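Local coordinates for protein dipicolinate synthase subunit A (Bacillus halodurans, PDB 3D4O) that probably acts as a nicotinamide-nucleotide-dependent oxidoreductase subunit in making dipicolinate, the small molecule stored in bacterial spores, at residues I31-F36 with V46-I51; H97-S102 with T119-M124; D127-Y132 with R279-V284; L161-V166 with V181-R186; F239-A244 with L263-L268. All coordinates share one frame; numbering follows the deposited sequence.

Contact 1 (I31-F36 with V46-I51)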
# COMPACT_ATOMS: atom_id res chain seq x y z
N ILE C 31 -20.93 -29.87 -7.05
CA ILE C 31 -20.78 -28.74 -6.11
C ILE C 31 -22.04 -28.01 -5.67
O ILE C 31 -22.67 -27.31 -6.45
CB ILE C 31 -19.86 -27.64 -6.70
CG1 ILE C 31 -18.52 -28.23 -7.16
CG2 ILE C 31 -19.65 -26.52 -5.66
CD1 ILE C 31 -17.72 -27.33 -8.13
N SER C 32 -22.37 -28.18 -4.40
CA SER C 32 -23.46 -27.44 -3.76
C SER C 32 -22.85 -26.17 -3.21
O SER C 32 -21.91 -26.23 -2.41
CB SER C 32 -24.12 -28.25 -2.66
OG SER C 32 -24.82 -29.35 -3.19
N LEU C 33 -23.35 -25.03 -3.67
CA LEU C 33 -22.72 -23.73 -3.34
C LEU C 33 -23.57 -22.80 -2.48
O LEU C 33 -24.56 -22.22 -2.92
CB LEU C 33 -22.33 -23.02 -4.65
CG LEU C 33 -21.42 -21.80 -4.59
CD1 LEU C 33 -20.04 -22.19 -4.01
CD2 LEU C 33 -21.31 -21.16 -6.02
N VAL C 34 -23.12 -22.65 -1.24
CA VAL C 34 -23.85 -21.84 -0.24
C VAL C 34 -23.14 -20.53 0.05
O VAL C 34 -21.93 -20.49 0.31
CB VAL C 34 -24.05 -22.64 1.08
CG1 VAL C 34 -24.92 -21.88 2.06
CG2 VAL C 34 -24.63 -24.00 0.81
N GLY C 35 -23.92 -19.45 -0.03
CA GLY C 35 -23.44 -18.10 0.30
C GLY C 35 -22.98 -17.27 -0.88
O GLY C 35 -22.38 -16.21 -0.71
N PHE C 36 -23.33 -17.73 -2.07
CA PHE C 36 -22.90 -17.04 -3.30
C PHE C 36 -24.06 -16.54 -4.16
O PHE C 36 -23.99 -16.51 -5.38
CB PHE C 36 -22.00 -17.97 -4.11
CG PHE C 36 -20.68 -18.28 -3.44
CD1 PHE C 36 -20.60 -19.26 -2.45
CD2 PHE C 36 -19.54 -17.62 -3.81
CE1 PHE C 36 -19.40 -19.56 -1.84
CE2 PHE C 36 -18.32 -17.93 -3.20
CZ PHE C 36 -18.26 -18.91 -2.21
N VAL C 46 -22.21 -26.92 -10.62
CA VAL C 46 -22.54 -26.06 -9.46
C VAL C 46 -24.01 -25.71 -9.34
O VAL C 46 -24.63 -25.24 -10.28
CB VAL C 46 -21.76 -24.71 -9.52
CG1 VAL C 46 -22.19 -23.79 -8.36
CG2 VAL C 46 -20.27 -24.96 -9.48
N THR C 47 -24.54 -25.95 -8.14
CA THR C 47 -25.91 -25.60 -7.77
C THR C 47 -25.91 -24.74 -6.52
O THR C 47 -25.45 -25.16 -5.46
CB THR C 47 -26.79 -26.83 -7.48
OG1 THR C 47 -26.72 -27.75 -8.58
CG2 THR C 47 -28.26 -26.41 -7.26
N LYS C 48 -26.41 -23.51 -6.66
CA LYS C 48 -26.49 -22.58 -5.55
C LYS C 48 -27.68 -22.89 -4.68
O LYS C 48 -28.78 -23.22 -5.15
CB LYS C 48 -26.63 -21.14 -6.03
CG LYS C 48 -25.45 -20.57 -6.76
CD LYS C 48 -25.79 -19.15 -7.14
CE LYS C 48 -24.71 -18.47 -7.93
NZ LYS C 48 -25.23 -17.14 -8.33
N MSE C 49 -27.47 -22.76 -3.38
CA MSE C 49 -28.54 -23.06 -2.45
C MSE C 49 -28.30 -22.49 -1.06
O MSE C 49 -27.22 -21.99 -0.74
CB MSE C 49 -28.72 -24.58 -2.34
CG MSE C 49 -27.56 -25.34 -1.67
SE MSE C 49 -27.79 -27.27 -1.94
CE MSE C 49 -27.48 -27.34 -3.86
N ARG C 50 -29.36 -22.60 -0.27
CA ARG C 50 -29.35 -22.19 1.14
C ARG C 50 -28.83 -23.38 1.93
O ARG C 50 -29.01 -24.54 1.53
CB ARG C 50 -30.75 -21.80 1.66
CG ARG C 50 -31.38 -20.58 0.97
CD ARG C 50 -32.71 -20.19 1.62
NE ARG C 50 -33.60 -21.33 1.79
CZ ARG C 50 -34.31 -21.87 0.80
NH1 ARG C 50 -34.22 -21.39 -0.43
NH2 ARG C 50 -35.09 -22.91 1.05
N ILE C 51 -28.22 -23.08 3.07
CA ILE C 51 -27.58 -24.11 3.89
C ILE C 51 -28.60 -25.16 4.31
O ILE C 51 -28.27 -26.33 4.47
CB ILE C 51 -26.81 -23.51 5.11
CG1 ILE C 51 -25.64 -24.43 5.48
CG2 ILE C 51 -27.75 -23.22 6.27
CD1 ILE C 51 -24.68 -23.87 6.53
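Met-49, a selenomethionine, reaches from the edge strand 46-49 back along the strand 31-34 to lie against Ser-32. Its CB leaves the sheet on the face that also carries Ser-32 and Val-34. CG sits in the crowded position between the backbone N and the carbonyl carbon (chi1 68°) and passes CG2 of Val-34 at 4.1 Å. SE then comes beside Ser-32, 3.9 Å from its CB, and the bend at the last torsion (chi3 68°) lays the terminal CE 3.4 Å from Ser-32 OG. On the other face Val-46 divides its two methyls: CG2 meets Ile-31 CD1 at 3.7 Å, while CG1 meets Leu-33 CD2 at 3.6 Å.

The backbones run parallel, their axes 32° apart, and exchange three hydrogen bonds. Thr-47 gives its N to Ile-31 O, and Thr-47 O accepts from Leu-33 N at 2.8 Å. Met-49 N closes the series on Leu-33 O. Beyond it, Val-34 CG1 packs against Ile-51 CB.

Within the Rossmann-like N-terminal domain, strand 46-49 is the outermost strand of the chain's own parallel sheet. Strand 30-34 lies between it and strand 7-11, and helix 15-26 packs over Ile-31, Leu-33 and Val-46 through Leu-24 and Ile-21.

Contact 2 (H97-S102 with T119-M124)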
# COMPACT_ATOMS: atom_id res chain seq x y z
N HIS C 97 -17.14 -40.84 5.93
CA HIS C 97 -15.89 -40.45 5.25
C HIS C 97 -15.78 -38.97 4.93
O HIS C 97 -14.74 -38.50 4.52
CB HIS C 97 -15.68 -41.25 3.96
CG HIS C 97 -16.78 -41.07 2.97
ND1 HIS C 97 -16.82 -40.03 2.07
CD2 HIS C 97 -17.91 -41.78 2.78
CE1 HIS C 97 -17.92 -40.12 1.35
NE2 HIS C 97 -18.60 -41.17 1.76
N CYS C 98 -16.86 -38.24 5.16
CA CYS C 98 -16.86 -36.79 4.86
C CYS C 98 -15.78 -36.06 5.62
O CYS C 98 -15.59 -36.26 6.80
CB CYS C 98 -18.23 -36.15 5.15
SG CYS C 98 -18.36 -34.36 4.65
N VAL C 99 -15.08 -35.21 4.89
CA VAL C 99 -13.99 -34.40 5.44
C VAL C 99 -14.29 -32.91 5.29
O VAL C 99 -14.80 -32.44 4.27
CB VAL C 99 -12.62 -34.74 4.76
CG1 VAL C 99 -11.50 -33.86 5.27
CG2 VAL C 99 -12.30 -36.20 4.94
N VAL C 100 -13.95 -32.20 6.35
CA VAL C 100 -14.14 -30.77 6.40
C VAL C 100 -12.80 -30.14 6.20
O VAL C 100 -11.83 -30.53 6.84
CB VAL C 100 -14.68 -30.33 7.75
CG1 VAL C 100 -14.91 -28.83 7.73
CG2 VAL C 100 -15.95 -31.09 8.07
N TYR C 101 -12.75 -29.17 5.30
CA TYR C 101 -11.52 -28.42 4.99
C TYR C 101 -11.63 -26.96 5.37
O TYR C 101 -12.57 -26.26 5.02
CB TYR C 101 -11.15 -28.50 3.48
CG TYR C 101 -10.70 -29.86 3.01
CD1 TYR C 101 -11.62 -30.79 2.54
CD2 TYR C 101 -9.34 -30.21 3.01
CE1 TYR C 101 -11.21 -32.05 2.11
CE2 TYR C 101 -8.92 -31.46 2.59
CZ TYR C 101 -9.87 -32.38 2.14
OH TYR C 101 -9.47 -33.62 1.70
N SER C 102 -10.62 -26.49 6.08
CA SER C 102 -10.58 -25.09 6.46
C SER C 102 -9.15 -24.55 6.29
O SER C 102 -8.24 -25.25 5.84
CB SER C 102 -11.05 -24.94 7.91
OG SER C 102 -11.19 -23.58 8.29
N THR C 119 -13.33 -35.81 10.35
CA THR C 119 -11.95 -35.34 10.14
C THR C 119 -11.95 -33.91 9.67
O THR C 119 -12.75 -33.50 8.85
CB THR C 119 -11.19 -36.23 9.14
OG1 THR C 119 -11.03 -37.54 9.70
CG2 THR C 119 -9.82 -35.65 8.82
N LEU C 120 -11.02 -33.15 10.23
CA LEU C 120 -10.83 -31.75 9.89
C LEU C 120 -9.42 -31.49 9.43
O LEU C 120 -8.44 -31.81 10.12
CB LEU C 120 -11.13 -30.87 11.09
CG LEU C 120 -10.90 -29.37 10.97
CD1 LEU C 120 -11.87 -28.72 9.98
CD2 LEU C 120 -11.02 -28.76 12.35
N VAL C 121 -9.33 -30.89 8.25
CA VAL C 121 -8.08 -30.48 7.66
C VAL C 121 -7.97 -28.96 7.66
O VAL C 121 -8.74 -28.25 7.04
CB VAL C 121 -7.93 -31.03 6.24
CG1 VAL C 121 -6.65 -30.50 5.61
CG2 VAL C 121 -7.91 -32.54 6.28
N LYS C 122 -6.98 -28.49 8.38
CA LYS C 122 -6.67 -27.09 8.49
C LYS C 122 -5.50 -26.83 7.56
O LYS C 122 -4.34 -27.10 7.90
CB LYS C 122 -6.29 -26.74 9.93
CG LYS C 122 -7.46 -26.80 10.92
CD LYS C 122 -6.99 -26.63 12.35
CE LYS C 122 -6.53 -27.95 12.99
NZ LYS C 122 -7.67 -28.88 13.27
N LEU C 123 -5.83 -26.30 6.39
CA LEU C 123 -4.83 -26.10 5.33
C LEU C 123 -3.68 -25.22 5.75
O LEU C 123 -2.56 -25.36 5.22
CB LEU C 123 -5.47 -25.57 4.03
CG LEU C 123 -6.46 -26.55 3.37
CD1 LEU C 123 -7.08 -25.93 2.10
CD2 LEU C 123 -5.82 -27.94 3.06
N MSE C 124 -3.92 -24.35 6.72
CA MSE C 124 -2.86 -23.40 7.13
C MSE C 124 -1.81 -24.05 8.02
O MSE C 124 -0.80 -23.44 8.33
CB MSE C 124 -3.43 -22.12 7.76
CG MSE C 124 -4.19 -21.27 6.74
SE MSE C 124 -2.96 -20.52 5.40
CE MSE C 124 -2.21 -19.27 6.65
O HOH W 1 -14.05 -37.75 8.32
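Val-100 O accepts from Val-121 N at 2.9 Å where strands 99-102 and 119-122 run parallel, the two strands of a right-handed beta-alpha-beta crossover whose helix is 107-116. Four nearly straight hydrogen bonds join the segments: this one, Val-100 N to Thr-119 O, Ser-102 N to Val-121 O and, just beyond the strand, Leu-123 N to Ser-102 O. Where the strands begin, a water donates to Cys-98 O and accepts from Thr-119 N.

Apolar contacts fall on both faces. Beneath helix 107-116, Val-100 CG1 meets Leu-120 CD1 at 3.8 Å. On the other face Tyr-101 and Val-121 lie side by side, with ring atom CD2 3.6 Å from Val-121 CB, while Val-121 CG2 meets Val-99 CG1 at 4.0 Å. Helix 274-289 packs on the same ring through Leu-285, Leu-288 and Leu-289. A serine in place of Tyr-101 would probably open a gap between Val-121 and that helix, leaving their methyl groups without the ring they pack on.

With CG beside its backbone N (chi1 -69°), the tyrosine turns its ring edge to Leu-123, whose CD2 lies near the ring plane, 4.2 Å from Tyr-101 CD2.

Contact 3 (D127-Y132 with R279-V284)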
# COMPACT_ATOMS: atom_id res chain seq x y z
N ASP C 127 2.97 -26.27 6.26
CA ASP C 127 3.94 -25.18 6.24
C ASP C 127 4.12 -24.63 4.85
O ASP C 127 4.29 -23.42 4.68
CB ASP C 127 5.28 -25.57 6.87
CG ASP C 127 5.15 -25.86 8.35
OD1 ASP C 127 4.33 -25.19 9.03
OD2 ASP C 127 5.82 -26.80 8.82
N ASP C 128 4.03 -25.49 3.85
CA ASP C 128 4.21 -25.03 2.47
C ASP C 128 3.13 -24.04 2.07
O ASP C 128 3.42 -22.97 1.50
CB ASP C 128 4.36 -26.16 1.44
CG ASP C 128 3.18 -27.13 1.39
OD1 ASP C 128 2.35 -27.23 2.32
OD2 ASP C 128 3.15 -27.85 0.38
N ILE C 129 1.90 -24.39 2.39
CA ILE C 129 0.76 -23.54 2.02
C ILE C 129 0.87 -22.24 2.81
O ILE C 129 0.71 -21.14 2.29
CB ILE C 129 -0.59 -24.21 2.30
CG1 ILE C 129 -0.78 -25.47 1.43
CG2 ILE C 129 -1.74 -23.24 2.05
CD1 ILE C 129 -0.65 -25.18 -0.05
N ALA C 130 1.18 -22.39 4.09
CA ALA C 130 1.31 -21.23 4.98
C ALA C 130 2.40 -20.28 4.44
O ALA C 130 2.21 -19.07 4.37
CB ALA C 130 1.64 -21.69 6.42
N ILE C 131 3.52 -20.85 4.00
CA ILE C 131 4.63 -20.05 3.44
C ILE C 131 4.21 -19.35 2.14
O ILE C 131 4.44 -18.15 1.97
CB ILE C 131 5.92 -20.85 3.29
CG1 ILE C 131 6.54 -21.08 4.67
CG2 ILE C 131 6.93 -20.10 2.40
CD1 ILE C 131 7.66 -22.14 4.71
N TYR C 132 3.56 -20.08 1.24
CA TYR C 132 3.10 -19.45 -0.00
C TYR C 132 2.15 -18.31 0.31
O TYR C 132 2.16 -17.25 -0.33
CB TYR C 132 2.43 -20.45 -0.98
CG TYR C 132 3.42 -21.34 -1.64
CD1 TYR C 132 4.42 -20.82 -2.46
CD2 TYR C 132 3.38 -22.71 -1.47
CE1 TYR C 132 5.35 -21.64 -3.06
CE2 TYR C 132 4.30 -23.52 -2.07
CZ TYR C 132 5.28 -23.00 -2.84
OH TYR C 132 6.17 -23.86 -3.42
N ARG C 279 -5.75 -20.15 -6.28
CA ARG C 279 -5.24 -21.20 -7.18
C ARG C 279 -4.36 -22.13 -6.40
O ARG C 279 -4.34 -23.34 -6.63
CB ARG C 279 -4.51 -20.62 -8.40
CG ARG C 279 -5.48 -20.08 -9.41
CD ARG C 279 -4.82 -19.55 -10.68
NE ARG C 279 -5.83 -19.22 -11.67
CZ ARG C 279 -5.57 -18.65 -12.85
NH1 ARG C 279 -4.33 -18.34 -13.17
NH2 ARG C 279 -6.56 -18.38 -13.69
N ILE C 280 -3.67 -21.57 -5.42
CA ILE C 280 -2.83 -22.40 -4.58
C ILE C 280 -3.70 -23.38 -3.81
O ILE C 280 -3.41 -24.56 -3.76
CB ILE C 280 -1.98 -21.59 -3.65
CG1 ILE C 280 -0.80 -21.00 -4.47
CG2 ILE C 280 -1.46 -22.47 -2.51
CD1 ILE C 280 0.01 -20.01 -3.67
N LEU C 281 -4.82 -22.89 -3.29
CA LEU C 281 -5.73 -23.73 -2.50
C LEU C 281 -6.41 -24.76 -3.37
O LEU C 281 -6.58 -25.93 -2.98
CB LEU C 281 -6.80 -22.89 -1.81
CG LEU C 281 -6.21 -21.90 -0.81
CD1 LEU C 281 -7.34 -21.02 -0.27
CD2 LEU C 281 -5.46 -22.67 0.31
N ALA C 282 -6.79 -24.30 -4.56
CA ALA C 282 -7.51 -25.14 -5.52
C ALA C 282 -6.67 -26.33 -5.87
O ALA C 282 -7.12 -27.46 -5.88
CB ALA C 282 -7.92 -24.35 -6.79
N ASP C 283 -5.42 -26.04 -6.16
CA ASP C 283 -4.45 -27.08 -6.54
C ASP C 283 -4.31 -28.15 -5.47
O ASP C 283 -4.27 -29.34 -5.77
CB ASP C 283 -3.07 -26.49 -6.79
CG ASP C 283 -2.97 -25.75 -8.10
OD1 ASP C 283 -3.79 -26.00 -9.01
OD2 ASP C 283 -2.03 -24.93 -8.23
N VAL C 284 -4.21 -27.72 -4.22
CA VAL C 284 -4.00 -28.68 -3.13
C VAL C 284 -5.29 -29.46 -2.87
O VAL C 284 -5.27 -30.69 -2.61
CB VAL C 284 -3.43 -28.01 -1.83
CG1 VAL C 284 -4.43 -27.07 -1.19
CG2 VAL C 284 -3.05 -29.10 -0.85
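Ile-129 meets Ile-280 where the start of helix 127-148 packs antiparallel against helix 274-289. Helix 127-148 leads from the first Rossmann-like unit into the second, while helix 274-289, near the chain's end, returns to pack on helix 15-26 of the first. The short segments run at 164° with their axes 11.0 Å apart, a wide spacing bridged by branched aliphatic side chains. No hydrogen bond crosses between them.

The tight part is centred on Ile-129. Its two branches part company: CD1 goes to Ile-280 CG2 at 3.7 Å, the two isoleucines sliding past each other in opposite directions, whereas CG2 is directed to Leu-281 CD2 at 4.1 Å. The split follows from a first torsion that puts CG1 beside the backbone N (chi1 -64°) and CG2 beside the carbonyl carbon. Val-284 adds a more distant contact, its CB lying 4.3 Å from Ile-129 CD1. Behind this buried patch, Leu-281 also rests on Ile-20 of helix 15-26 and on Leu-123.

Toward solvent the packing thins. Asp-128 and Asp-283 are exposed and take no part in the apolar contact. Asp-128 forms a salt bridge with Arg-126, and Asp-283 one with Lys-23. Tyr-132, also exposed, contributes chiefly the root of its side chain, and its ring stands obliquely to the methyl it meets. The Tyr-132 and Ile-280 side chains cross at about a right angle, and Ile-280 CD1 lies 3.6 Å from Tyr-132 CB but 4.2 Å from Tyr-132 CG.

Contact 4 (L161-V166 with V181-R186)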
# COMPACT_ATOMS: atom_id res chain seq x y z
N LEU C 161 7.08 -8.61 15.08
CA LEU C 161 7.10 -9.46 16.27
C LEU C 161 6.81 -10.87 15.79
O LEU C 161 5.74 -11.15 15.24
CB LEU C 161 6.07 -9.02 17.29
CG LEU C 161 6.20 -7.56 17.74
CD1 LEU C 161 5.12 -7.23 18.78
CD2 LEU C 161 7.58 -7.21 18.28
N GLY C 162 7.83 -11.70 15.92
CA GLY C 162 7.79 -13.11 15.52
C GLY C 162 8.53 -13.39 14.25
O GLY C 162 8.48 -12.59 13.30
N LEU C 163 9.28 -14.48 14.23
CA LEU C 163 9.98 -14.86 13.03
C LEU C 163 9.53 -16.27 12.60
O LEU C 163 10.33 -17.14 12.23
CB LEU C 163 11.48 -14.73 13.13
CG LEU C 163 12.07 -14.75 11.72
CD1 LEU C 163 12.27 -13.32 11.13
CD2 LEU C 163 13.37 -15.46 11.72
N GLY C 164 8.22 -16.45 12.66
CA GLY C 164 7.60 -17.66 12.14
C GLY C 164 7.46 -17.56 10.62
O GLY C 164 8.11 -16.72 9.96
N ARG C 165 6.56 -18.37 10.09
CA ARG C 165 6.38 -18.48 8.63
C ARG C 165 5.98 -17.16 8.02
O ARG C 165 6.42 -16.80 6.93
CB ARG C 165 5.38 -19.59 8.27
CG ARG C 165 5.82 -21.00 8.77
CD ARG C 165 4.70 -22.04 8.84
NE ARG C 165 3.51 -21.53 9.52
CZ ARG C 165 2.36 -22.19 9.62
NH1 ARG C 165 2.23 -23.40 9.12
NH2 ARG C 165 1.33 -21.62 10.22
N VAL C 166 5.18 -16.38 8.73
CA VAL C 166 4.73 -15.14 8.15
C VAL C 166 5.71 -13.99 8.41
O VAL C 166 6.01 -13.14 7.54
CB VAL C 166 3.38 -14.73 8.72
CG1 VAL C 166 3.00 -13.33 8.19
CG2 VAL C 166 2.31 -15.82 8.36
N VAL C 181 14.41 -2.27 9.98
CA VAL C 181 13.63 -3.31 10.56
C VAL C 181 14.27 -4.00 11.73
O VAL C 181 15.42 -4.40 11.71
CB VAL C 181 13.32 -4.40 9.52
CG1 VAL C 181 12.59 -5.56 10.19
CG2 VAL C 181 12.53 -3.85 8.30
N LYS C 182 13.47 -4.13 12.76
CA LYS C 182 13.91 -4.87 13.93
C LYS C 182 12.87 -5.95 14.15
O LYS C 182 11.70 -5.72 13.89
CB LYS C 182 14.08 -4.00 15.17
CG LYS C 182 12.87 -3.23 15.60
CD LYS C 182 13.05 -2.64 17.03
CE LYS C 182 14.09 -1.55 17.09
NZ LYS C 182 14.29 -0.91 18.47
N VAL C 183 13.34 -7.12 14.52
CA VAL C 183 12.46 -8.26 14.73
C VAL C 183 12.60 -8.80 16.16
O VAL C 183 13.70 -9.05 16.67
CB VAL C 183 12.68 -9.39 13.68
CG1 VAL C 183 11.56 -10.50 13.83
CG2 VAL C 183 12.70 -8.85 12.24
N GLY C 184 11.46 -8.95 16.79
CA GLY C 184 11.38 -9.48 18.16
C GLY C 184 10.98 -10.94 18.18
O GLY C 184 10.08 -11.37 17.49
N ALA C 185 11.71 -11.72 18.97
CA ALA C 185 11.43 -13.18 19.12
C ALA C 185 12.08 -13.70 20.37
O ALA C 185 12.96 -13.09 20.93
CB ALA C 185 11.93 -13.97 17.90
N ARG C 186 11.64 -14.86 20.80
CA ARG C 186 12.18 -15.47 22.00
C ARG C 186 13.34 -16.46 21.76
O ARG C 186 14.28 -16.53 22.55
CB ARG C 186 11.06 -16.19 22.74
CG ARG C 186 11.45 -16.53 24.15
CD ARG C 186 10.38 -17.26 24.90
NE ARG C 186 9.90 -18.35 24.07
CZ ARG C 186 10.55 -19.49 23.85
NH1 ARG C 186 11.74 -19.73 24.42
NH2 ARG C 186 10.00 -20.41 23.07
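Gly-184 O accepts the hydrogen bond that ties the two segments together: Gly-162 N reaches it at 2.8 Å, with an angle of 154° at the hydrogen. This bond lies where strand 157-161 finishes and the chain turns away. Leu-161 and Gly-184 form the one parallel bridge between the segments, their CA atoms 4.7 Å apart, and no further strand pairing follows.

Two glycines flank this bond, for separate reasons. At Gly-162 the local backbone calls for glycine: phi is positive, 105°, and a CB there would be jammed against the carbonyl O of Leu-161. At Gly-184 it is the neighbouring segment that excludes a side chain, since a CB would lie only 3.2 Å from Leu-161 CD2. The leucine methyl thus occupies the space over the glycine backbone.

Beside the bridge, Val-183 CG1, placed opposite the backbone N by its first torsion (chi1 -172°), lies 3.8 Å from Gly-162 O and makes the apolar contact with Leu-163 CD1 at 4.0 Å. The leucine and valine side chains cross at about a right angle. Both also pack on helices 165-176 and 188-196: Leu-163 against Met-168 and Leu-190, Val-183 against Ala-171 and Ile-194.

Strand 157-161, the glycine turn, helix 165-176 and strand 180-185 form the first beta-alpha-beta unit of a Rossmann fold. Gly-162 and Gly-164, with Gly-167, fit the GxGxxG pattern, consistent with a dinucleotide-binding turn as in the alanine dehydrogenase family.

Contact 5 (F239-A244 with L263-L268)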
# COMPACT_ATOMS: atom_id res chain seq x y z
N PHE C 239 1.78 2.90 14.15
CA PHE C 239 0.72 2.10 13.52
C PHE C 239 0.99 0.63 13.81
O PHE C 239 2.03 0.08 13.47
CB PHE C 239 0.67 2.40 12.03
CG PHE C 239 -0.40 1.64 11.27
CD1 PHE C 239 -1.62 1.36 11.84
CD2 PHE C 239 -0.20 1.30 9.95
CE1 PHE C 239 -2.58 0.68 11.13
CE2 PHE C 239 -1.17 0.67 9.23
CZ PHE C 239 -2.37 0.37 9.82
N VAL C 240 0.05 -0.00 14.50
CA VAL C 240 0.19 -1.42 14.82
C VAL C 240 -0.71 -2.25 13.91
O VAL C 240 -1.91 -2.08 13.91
CB VAL C 240 -0.24 -1.77 16.26
CG1 VAL C 240 -0.22 -3.31 16.44
CG2 VAL C 240 0.65 -1.07 17.33
N ILE C 241 -0.10 -3.12 13.13
CA ILE C 241 -0.83 -4.01 12.24
C ILE C 241 -0.73 -5.41 12.83
O ILE C 241 0.35 -5.98 12.90
CB ILE C 241 -0.28 -3.98 10.79
CG1 ILE C 241 -0.47 -2.60 10.13
CG2 ILE C 241 -1.03 -4.97 9.91
CD1 ILE C 241 0.14 -2.49 8.69
N ASP C 242 -1.86 -5.93 13.32
CA ASP C 242 -1.91 -7.26 13.96
C ASP C 242 -2.44 -8.33 13.01
O ASP C 242 -3.62 -8.38 12.63
CB ASP C 242 -2.71 -7.21 15.24
CG ASP C 242 -2.39 -8.36 16.16
OD1 ASP C 242 -1.75 -9.34 15.74
OD2 ASP C 242 -2.81 -8.28 17.32
N LEU C 243 -1.49 -9.18 12.62
CA LEU C 243 -1.71 -10.23 11.68
C LEU C 243 -2.05 -11.54 12.38
O LEU C 243 -2.48 -12.47 11.73
CB LEU C 243 -0.48 -10.43 10.78
CG LEU C 243 -0.11 -9.27 9.86
CD1 LEU C 243 1.07 -9.67 9.03
CD2 LEU C 243 -1.32 -8.90 8.98
N ALA C 244 -1.86 -11.59 13.69
CA ALA C 244 -2.17 -12.82 14.44
C ALA C 244 -3.68 -13.12 14.39
O ALA C 244 -4.53 -12.22 14.36
CB ALA C 244 -1.68 -12.74 15.88
N LEU C 263 -4.85 -2.14 14.30
CA LEU C 263 -5.84 -2.91 13.55
C LEU C 263 -5.53 -4.42 13.51
O LEU C 263 -4.38 -4.83 13.35
CB LEU C 263 -5.91 -2.39 12.10
CG LEU C 263 -6.23 -0.92 11.79
CD1 LEU C 263 -6.12 -0.68 10.31
CD2 LEU C 263 -7.62 -0.56 12.26
N LEU C 264 -6.59 -5.20 13.66
CA LEU C 264 -6.54 -6.66 13.55
C LEU C 264 -6.92 -6.92 12.09
O LEU C 264 -8.07 -6.73 11.71
CB LEU C 264 -7.50 -7.34 14.54
CG LEU C 264 -7.52 -8.87 14.64
CD1 LEU C 264 -6.18 -9.42 15.08
CD2 LEU C 264 -8.60 -9.32 15.60
N VAL C 265 -5.97 -7.36 11.28
CA VAL C 265 -6.16 -7.44 9.83
C VAL C 265 -6.06 -8.84 9.19
O VAL C 265 -5.02 -9.24 8.68
CB VAL C 265 -5.11 -6.58 9.13
CG1 VAL C 265 -5.35 -6.58 7.63
CG2 VAL C 265 -5.12 -5.12 9.69
N PRO C 266 -7.17 -9.59 9.23
CA PRO C 266 -7.16 -10.89 8.55
C PRO C 266 -7.60 -10.82 7.11
O PRO C 266 -8.10 -9.80 6.66
CB PRO C 266 -8.20 -11.68 9.32
CG PRO C 266 -9.24 -10.62 9.70
CD PRO C 266 -8.42 -9.36 9.97
N GLY C 267 -7.38 -11.92 6.41
CA GLY C 267 -7.87 -12.10 5.05
C GLY C 267 -7.18 -11.32 3.97
O GLY C 267 -7.68 -11.24 2.85
N LEU C 268 -6.00 -10.79 4.28
CA LEU C 268 -5.25 -9.97 3.29
C LEU C 268 -5.04 -10.65 1.94
O LEU C 268 -5.15 -10.00 0.91
CB LEU C 268 -3.90 -9.46 3.85
CG LEU C 268 -4.03 -8.31 4.86
CD1 LEU C 268 -2.69 -7.99 5.51
CD2 LEU C 268 -4.56 -7.09 4.15
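Phe-239 presents its ring edge to Leu-263, whose CD1 lies in the ring plane, 3.9 Å from Phe-239 CE1. One face of the same ring is covered near its rim by Ile-241 CG1, so the leucine and isoleucine meet the phenylalanine from different directions. Ile-241 in turn crosses Val-265 obliquely through the CG2 methyls, and Leu-243 CD2 meets Leu-268 CD1 at 3.8 Å with the two leucines at about a right angle. Helix 127-148 packs on Ile-241 and Val-265 through Met-144 and on Leu-243 and Leu-268 through Thr-141.

On the other face Asp-242 and Leu-264 lie side by side and point the same way. Leu-264 CD1 comes 4.1 Å from Asp-242 CG and 3.3 Å from Ala-244 O. The carboxylate is swung opposite its own backbone N (chi1 -160°), and its OD1 receives Ala-244 N at 3.0 Å on the anti side, tilted from the carboxylate plane, forming an Asx turn just after the strand. OD1 also accepts from Asn-219 ND2, while OD2 is hydrogen-bonded to Gly-249 N and Thr-250 OG1.

Backbone bonds join the segments in parallel: Leu-263 N to Val-240 O, Asp-242 N to Leu-263 O at 2.7 Å, and Val-265 N to Asp-242 O. A leucine in place of Asp-242 would probably leave the backbone N atoms of Ala-244 and Gly-249 without their acceptor and free the turn to shift. The chemistry is thus divided: hydrocarbon toward helix 127-148, and on the other face a buried carboxylate beside Leu-264, its rotation fixed by four partners on two oxygens.

In the fold
Contacts 1 and 2 lie toward the two edges of one parallel sheet, their centres 19 Å apart, and each is only partly buried. Contacts 4 and 5 belong to the second sheet, are both buried, and touch where Val-166 packs on Leu-243. All four rely on parallel backbone bonding, though contact 4 has a single such bond and contact 5 adds a buried carboxylate. Contact 3 is different in kind, a helix pair held by apolar packing alone, whose sequence span encloses contacts 4 and 5. It touches contact 2 through Leu-123 and Leu-281, and contact 4 through the Asp-127 to Arg-165 salt bridge, placing it between the two sheets.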